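Local coordinates for protein BH2851 (Bacillus halodurans, PDB 2GFG) that is of unproven function but is a putative adenylate cyclase of the CYTH family, probably handling phosphate-containing substrates inside its barrel, at residues A[134-139]-A[149-154]; A[39-44]-A[55-60]. One frame throughout, in Å; residues are numbered along the deposited sequence.

Interaction 1 (A[134-139]-A[149-154]); sequences GILCLD and YEIEFE. With EDO (1,2-ethanediol), chain H.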
loop_
_atom_site.group_PDB
_atom_site.type_symbol
_atom_site.label_atom_id
_atom_site.label_comp_id
_atom_site.label_asym_id
_atom_site.label_seq_id
_atom_site.Cartn_x
_atom_site.Cartn_y
_atom_site.Cartn_z
ATOM N N GLY A 134 -9.530 -14.908 -3.207
ATOM C CA GLY A 134 -8.586 -13.842 -2.862
ATOM C C GLY A 134 -8.965 -13.110 -1.589
ATOM O O GLY A 134 -9.688 -13.643 -0.742
ATOM N N ILE A 135 -8.452 -11.887 -1.446
ATOM C CA ILE A 135 -8.679 -11.079 -0.252
ATOM C C ILE A 135 -9.220 -9.700 -0.646
ATOM O O ILE A 135 -8.736 -9.085 -1.594
ATOM C CB ILE A 135 -7.364 -10.943 0.600
ATOM C CG1 ILE A 135 -6.960 -12.319 1.155
ATOM C CG2 ILE A 135 -7.543 -9.910 1.760
ATOM C CD1 ILE A 135 -5.609 -12.353 1.840
ATOM N N LEU A 136 -10.245 -9.240 0.089
ATOM C CA LEU A 136 -10.886 -7.943 -0.163
ATOM C C LEU A 136 -10.595 -7.001 0.992
ATOM O O LEU A 136 -10.928 -7.300 2.126
ATOM C CB LEU A 136 -12.402 -8.131 -0.318
ATOM C CG LEU A 136 -13.249 -6.904 -0.674
ATOM C CD1 LEU A 136 -12.877 -6.368 -2.059
ATOM C CD2 LEU A 136 -14.703 -7.263 -0.619
ATOM N N CYS A 137 -9.958 -5.866 0.698
ATOM C CA CYS A 137 -9.578 -4.886 1.738
ATOM C C CYS A 137 -10.457 -3.621 1.693
ATOM O O CYS A 137 -10.696 -3.073 0.626
ATOM C CB CYS A 137 -8.104 -4.486 1.574
ATOM S SG CYS A 137 -6.923 -5.874 1.641
ATOM N N LEU A 138 -10.947 -3.181 2.872
ATOM C CA LEU A 138 -11.626 -1.868 3.006
ATOM C C LEU A 138 -10.695 -0.897 3.717
ATOM O O LEU A 138 -10.421 -1.058 4.901
ATOM C CB LEU A 138 -12.941 -1.998 3.777
ATOM C CG LEU A 138 -14.144 -2.623 3.038
ATOM C CD1 LEU A 138 -15.286 -2.815 3.994
ATOM C CD2 LEU A 138 -14.586 -1.771 1.874
ATOM N N ASP A 139 -10.246 0.135 2.993
ATOM C CA ASP A 139 -9.222 1.075 3.490
ATOM C C ASP A 139 -9.758 2.474 3.673
ATOM O O ASP A 139 -10.129 3.135 2.700
ATOM C CB ASP A 139 -8.050 1.145 2.504
ATOM C CG ASP A 139 -7.231 -0.115 2.474
ATOM O OD1 ASP A 139 -7.494 -1.033 3.271
ATOM O OD2 ASP A 139 -6.295 -0.178 1.649
ATOM N N TYR A 149 -11.619 6.885 1.160
ATOM C CA TYR A 149 -12.059 5.510 1.370
ATOM C C TYR A 149 -11.815 4.713 0.115
ATOM O O TYR A 149 -11.962 5.233 -0.995
ATOM C CB TYR A 149 -13.545 5.483 1.735
ATOM C CG TYR A 149 -13.889 6.348 2.920
ATOM C CD1 TYR A 149 -14.175 7.711 2.758
ATOM C CD2 TYR A 149 -13.892 5.823 4.211
ATOM C CE1 TYR A 149 -14.471 8.527 3.862
ATOM C CE2 TYR A 149 -14.188 6.625 5.321
ATOM C CZ TYR A 149 -14.466 7.973 5.141
ATOM O OH TYR A 149 -14.746 8.752 6.224
ATOM N N GLU A 150 -11.440 3.448 0.280
ATOM C CA GLU A 150 -11.037 2.620 -0.850
ATOM C C GLU A 150 -11.307 1.137 -0.598
ATOM O O GLU A 150 -11.058 0.626 0.494
ATOM C CB GLU A 150 -9.542 2.822 -1.129
ATOM C CG GLU A 150 -9.088 2.359 -2.518
ATOM C CD GLU A 150 -7.574 2.388 -2.689
ATOM O OE1 GLU A 150 -6.861 2.771 -1.735
ATOM O OE2 GLU A 150 -7.096 2.012 -3.769
ATOM N N ILE A 151 -11.822 0.460 -1.624
ATOM C CA ILE A 151 -11.951 -0.991 -1.619
ATOM C C ILE A 151 -10.922 -1.547 -2.598
ATOM O O ILE A 151 -10.633 -0.912 -3.618
ATOM C CB ILE A 151 -13.401 -1.453 -2.011
ATOM C CG1 ILE A 151 -13.600 -2.929 -1.689
ATOM C CG2 ILE A 151 -13.708 -1.167 -3.522
ATOM C CD1 ILE A 151 -15.044 -3.406 -1.883
ATOM N N GLU A 152 -10.289 -2.674 -2.238
ATOM C CA GLU A 152 -9.268 -3.328 -3.124
ATOM C C GLU A 152 -9.418 -4.830 -3.084
ATOM O O GLU A 152 -9.648 -5.391 -2.031
ATOM C CB GLU A 152 -7.832 -2.983 -2.678
ATOM C CG GLU A 152 -7.586 -1.515 -2.287
ATOM C CD GLU A 152 -6.464 -1.357 -1.268
ATOM O OE1 GLU A 152 -6.332 -2.225 -0.371
ATOM O OE2 GLU A 152 -5.757 -0.339 -1.325
ATOM N N PHE A 153 -9.194 -5.489 -4.223
ATOM C CA PHE A 153 -9.181 -6.960 -4.272
ATOM C C PHE A 153 -7.785 -7.473 -4.582
ATOM O O PHE A 153 -7.188 -7.081 -5.572
ATOM C CB PHE A 153 -10.165 -7.486 -5.307
ATOM C CG PHE A 153 -10.211 -8.974 -5.380
ATOM C CD1 PHE A 153 -10.753 -9.710 -4.339
ATOM C CD2 PHE A 153 -9.653 -9.657 -6.463
ATOM C CE1 PHE A 153 -10.773 -11.096 -4.383
ATOM C CE2 PHE A 153 -9.671 -11.055 -6.506
ATOM C CZ PHE A 153 -10.234 -11.766 -5.471
ATOM N N GLU A 154 -7.276 -8.359 -3.714
ATOM C CA GLU A 154 -5.963 -8.990 -3.894
ATOM C C GLU A 154 -6.142 -10.358 -4.561
ATOM O O GLU A 154 -6.685 -11.282 -3.960
ATOM C CB GLU A 154 -5.250 -9.156 -2.541
ATOM C CG GLU A 154 -4.869 -7.835 -1.849
ATOM C CD GLU A 154 -4.235 -8.053 -0.447
ATOM O OE1 GLU A 154 -4.879 -8.698 0.404
ATOM O OE2 GLU A 154 -3.100 -7.562 -0.209
HETATM C C1 EDO H . -3.397 0.996 -2.720
HETATM O O1 EDO H . -4.027 2.013 -3.502
HETATM C C2 EDO H . -1.888 0.984 -2.958
HETATM O O2 EDO H . -1.146 1.245 -1.750
#
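G134 runs past the ring of F153, its CA 3.7 Å from F153 CZ, where the backbone has no side chain to hold the ring off. The next residue, I135, exchanges two backbone hydrogen bonds with E154, and the one from E154 N to I135 O is short and almost straight (2.7 Å, 177°). Their side chains share one face of the sheet, where I135 CG2 meets E154 OE1 at 3.2 Å, so an aliphatic branch lies against the carboxylate. L136 turns to the other face, with CG anti to its own N (chi1 -176°), which sends CD1 over to the neighbouring strand, 3.5 Å from I151 CG1. Hydrogen bonding returns at C137, whose N reaches E152 O at 2.8 Å, while its SG rests near E154 OE1. L138 lies alongside I151, pointing the same way, and CD2 touches I151 CG1 at 3.9 Å. D139 pairs with E150 through both backbone bonds. Its carboxylate meets that of E152 with the planes 78° apart and D139 OD2 only 2.9 Å from E152 OE1; both are acceptors, and K182 bridges these acids and E150, while R126 holds D139 OD1. This acid cluster is consistent with the acidic groups that bind metal ions inside the barrel of CYTH relatives. Helix 158-171 packs F165 and I168 against F153. A serine in place of F153 would probably leave a gap over G134 and deprive F165 and I168 of their apolar partner. The two strands form a hairpin of the antiparallel barrel: 134-139 bonds on its far edge to strand 117-131, and 149-154 to strand 4-14.

Interaction 2 (A[39-44]-A[55-60]); sequences HYFETD and LRIREK. With EDO (1,2-ethanediol), chain F.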
loop_
_atom_site.group_PDB
_atom_site.type_symbol
_atom_site.label_atom_id
_atom_site.label_comp_id
_atom_site.label_asym_id
_atom_site.label_seq_id
_atom_site.Cartn_x
_atom_site.Cartn_y
_atom_site.Cartn_z
ATOM N N HIS A 39 5.047 5.147 6.197
ATOM C CA HIS A 39 6.028 6.219 6.095
ATOM C C HIS A 39 6.718 6.101 4.760
ATOM O O HIS A 39 7.375 5.103 4.493
ATOM C CB HIS A 39 7.048 6.117 7.218
ATOM C CG HIS A 39 6.452 6.197 8.585
ATOM N ND1 HIS A 39 6.275 7.391 9.251
ATOM C CD2 HIS A 39 5.978 5.232 9.411
ATOM C CE1 HIS A 39 5.724 7.158 10.430
ATOM N NE2 HIS A 39 5.537 5.855 10.552
ATOM N N TYR A 40 6.575 7.125 3.916
ATOM C CA TYR A 40 7.076 7.062 2.532
ATOM C C TYR A 40 8.442 7.682 2.369
ATOM O O TYR A 40 8.752 8.694 2.982
ATOM C CB TYR A 40 6.089 7.729 1.586
ATOM C CG TYR A 40 4.717 7.113 1.633
ATOM C CD1 TYR A 40 4.545 5.729 1.463
ATOM C CD2 TYR A 40 3.581 7.900 1.819
ATOM C CE1 TYR A 40 3.284 5.146 1.512
ATOM C CE2 TYR A 40 2.304 7.327 1.859
ATOM C CZ TYR A 40 2.164 5.944 1.709
ATOM O OH TYR A 40 0.917 5.363 1.757
ATOM N N PHE A 41 9.262 7.054 1.521
ATOM C CA PHE A 41 10.597 7.531 1.225
ATOM C C PHE A 41 10.750 7.783 -0.265
ATOM O O PHE A 41 10.241 7.021 -1.092
ATOM C CB PHE A 41 11.633 6.524 1.692
ATOM C CG PHE A 41 11.657 6.338 3.169
ATOM C CD1 PHE A 41 12.560 7.048 3.960
ATOM C CD2 PHE A 41 10.738 5.501 3.792
ATOM C CE1 PHE A 41 12.574 6.889 5.348
ATOM C CE2 PHE A 41 10.746 5.342 5.177
ATOM C CZ PHE A 41 11.671 6.049 5.953
ATOM N N GLU A 42 11.457 8.851 -0.600
ATOM C CA GLU A 42 11.651 9.240 -1.977
ATOM C C GLU A 42 12.760 10.291 -2.059
ATOM O O GLU A 42 13.075 10.950 -1.060
ATOM C CB GLU A 42 10.314 9.792 -2.556
ATOM C CG GLU A 42 10.337 10.219 -4.024
ATOM C CD GLU A 42 10.731 9.098 -4.982
ATOM O OE1 GLU A 42 11.932 8.762 -5.043
ATOM O OE2 GLU A 42 9.860 8.654 -5.770
ATOM N N THR A 43 13.403 10.378 -3.224
ATOM C CA THR A 43 14.403 11.422 -3.497
ATOM C C THR A 43 13.712 12.731 -3.869
ATOM O O THR A 43 12.531 12.742 -4.182
ATOM C CB THR A 43 15.367 11.006 -4.660
ATOM O OG1 THR A 43 14.624 10.826 -5.870
ATOM C CG2 THR A 43 16.095 9.705 -4.320
ATOM N N ASP A 44 14.463 13.830 -3.847
ATOM C CA ASP A 44 13.912 15.164 -4.201
ATOM C C ASP A 44 13.318 15.182 -5.619
ATOM O O ASP A 44 12.214 15.689 -5.831
ATOM C CB ASP A 44 14.994 16.252 -4.074
ATOM C CG ASP A 44 15.301 16.622 -2.611
ATOM O OD1 ASP A 44 14.816 15.924 -1.685
ATOM O OD2 ASP A 44 16.030 17.616 -2.396
ATOM N N LEU A 55 8.718 2.976 -2.048
ATOM C CA LEU A 55 9.446 2.530 -0.869
ATOM C C LEU A 55 8.769 3.090 0.372
ATOM O O LEU A 55 8.548 4.303 0.471
ATOM C CB LEU A 55 10.896 3.015 -0.936
ATOM C CG LEU A 55 11.878 2.528 0.137
ATOM C CD1 LEU A 55 12.164 1.074 -0.013
ATOM C CD2 LEU A 55 13.176 3.327 0.060
ATOM N N ARG A 56 8.431 2.211 1.311
ATOM C CA ARG A 56 7.821 2.628 2.579
ATOM C C ARG A 56 8.343 1.826 3.749
ATOM O O ARG A 56 8.921 0.742 3.574
ATOM C CB ARG A 56 6.288 2.478 2.521
ATOM C CG ARG A 56 5.802 1.018 2.366
ATOM C CD ARG A 56 4.330 0.856 2.695
ATOM N NE ARG A 56 3.959 -0.574 2.754
ATOM C CZ ARG A 56 3.159 -1.218 1.880
ATOM N NH1 ARG A 56 2.490 -0.558 0.925
ATOM N NH2 ARG A 56 2.948 -2.526 2.033
ATOM N N ILE A 57 8.181 2.393 4.941
ATOM C CA ILE A 57 8.261 1.640 6.187
ATOM C C ILE A 57 6.859 1.645 6.816
ATOM O O ILE A 57 6.302 2.708 7.068
ATOM C CB ILE A 57 9.286 2.254 7.172
ATOM C CG1 ILE A 57 10.707 2.050 6.645
ATOM C CG2 ILE A 57 9.138 1.622 8.577
ATOM C CD1 ILE A 57 11.779 2.809 7.424
ATOM N N ARG A 58 6.281 0.456 7.001
ATOM C CA ARG A 58 4.951 0.319 7.612
ATOM C C ARG A 58 5.061 0.034 9.091
ATOM O O ARG A 58 5.850 -0.798 9.506
ATOM C CB ARG A 58 4.154 -0.800 6.944
ATOM C CG ARG A 58 2.731 -1.023 7.567
ATOM C CD ARG A 58 1.869 -1.916 6.706
ATOM N NE ARG A 58 1.442 -1.238 5.485
ATOM C CZ ARG A 58 0.627 -1.762 4.565
ATOM N NH1 ARG A 58 0.148 -2.995 4.699
ATOM N NH2 ARG A 58 0.295 -1.039 3.495
ATOM N N GLU A 59 4.202 0.687 9.872
ATOM C CA GLU A 59 4.103 0.461 11.306
ATOM C C GLU A 59 2.690 -0.056 11.617
ATOM O O GLU A 59 1.712 0.585 11.274
ATOM C CB GLU A 59 4.362 1.759 12.039
ATOM C CG GLU A 59 4.471 1.645 13.540
ATOM C CD GLU A 59 4.668 3.023 14.220
ATOM O OE1 GLU A 59 4.857 4.041 13.493
ATOM O OE2 GLU A 59 4.588 3.088 15.463
ATOM N N LYS A 60 2.602 -1.235 12.226
ATOM C CA LYS A 60 1.301 -1.849 12.537
ATOM C C LYS A 60 1.408 -2.756 13.752
ATOM O O LYS A 60 2.102 -3.786 13.712
ATOM C CB LYS A 60 0.784 -2.643 11.333
ATOM C CG LYS A 60 -0.670 -3.149 11.480
ATOM C CD LYS A 60 -1.063 -4.093 10.347
ATOM C CE LYS A 60 -0.471 -5.500 10.547
ATOM N NZ LYS A 60 -0.903 -6.465 9.465
HETATM C C1 EDO F . 1.697 -5.509 7.129
HETATM O O1 EDO F . 0.279 -5.444 6.938
HETATM C C2 EDO F . 2.406 -5.592 5.772
HETATM O O2 EDO F . 3.808 -5.839 5.957
HETATM O O HOH W 1 1.284 2.498 0.933
HETATM O O HOH W 2 8.312 5.787 -2.370
#
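The carbonyl oxygen of H39 is held from strand 55-60 by two groups: the N-H of I57, at 2.9 Å from I57 N to H39 O, and the CA-H of R56. The return bond, from H39 N to I57 O, completes a hydrogen-bonded pair in the antiparallel CYTH barrel, and F41 N adds a third backbone bond to L55 O. I57 O also lies in the plane of the H39 imidazole, at its edge. F41 and L55 share the face of H39 and I57. There the F41 ring crosses I57 obliquely, with F41 CE2 3.5 Å from I57 CD1, and F41 CB leans on L55 CD2. Helix 85-94 covers this face, L92 on H39 and F41 and A91 on I57.

On the opposite face Y40 and R56 run side by side, with Y40 CD1 3.8 Å from R56 CB. R56 CG sits between its N and carbonyl carbon (chi1 64°), and the extended chain beyond carries the guanidinium away from the tyrosine ring, leaving water 1 to link the two side chains. R58 NH2 lies 3.2 Å above the centre of that guanidinium, in a basic cluster consistent with the phosphate-binding lining of CYTH tunnels. Water 1 is 3.0 Å from Y40 OH and accepts from R56 NH1.

How the interactions relate
Both contacts belong to the same closed antiparallel barrel and pair strands that are neighbours in it. Interaction 2 comes first along the chain and is complete before interaction 1 opens. Their centres are about 21 Å apart, on opposite sides of the chain's centre, and their nearest atoms about 7 Å, without touching. Going round the barrel, strand 117-131 lies between 34-42 of interaction 2 and 134-143 of interaction 1, so one strand bonds to both. Interaction 1 brings acidic groups together around K182 and interaction 2 supplies arginines, which is consistent with a tunnel that could receive metal ions and phosphates from different walls.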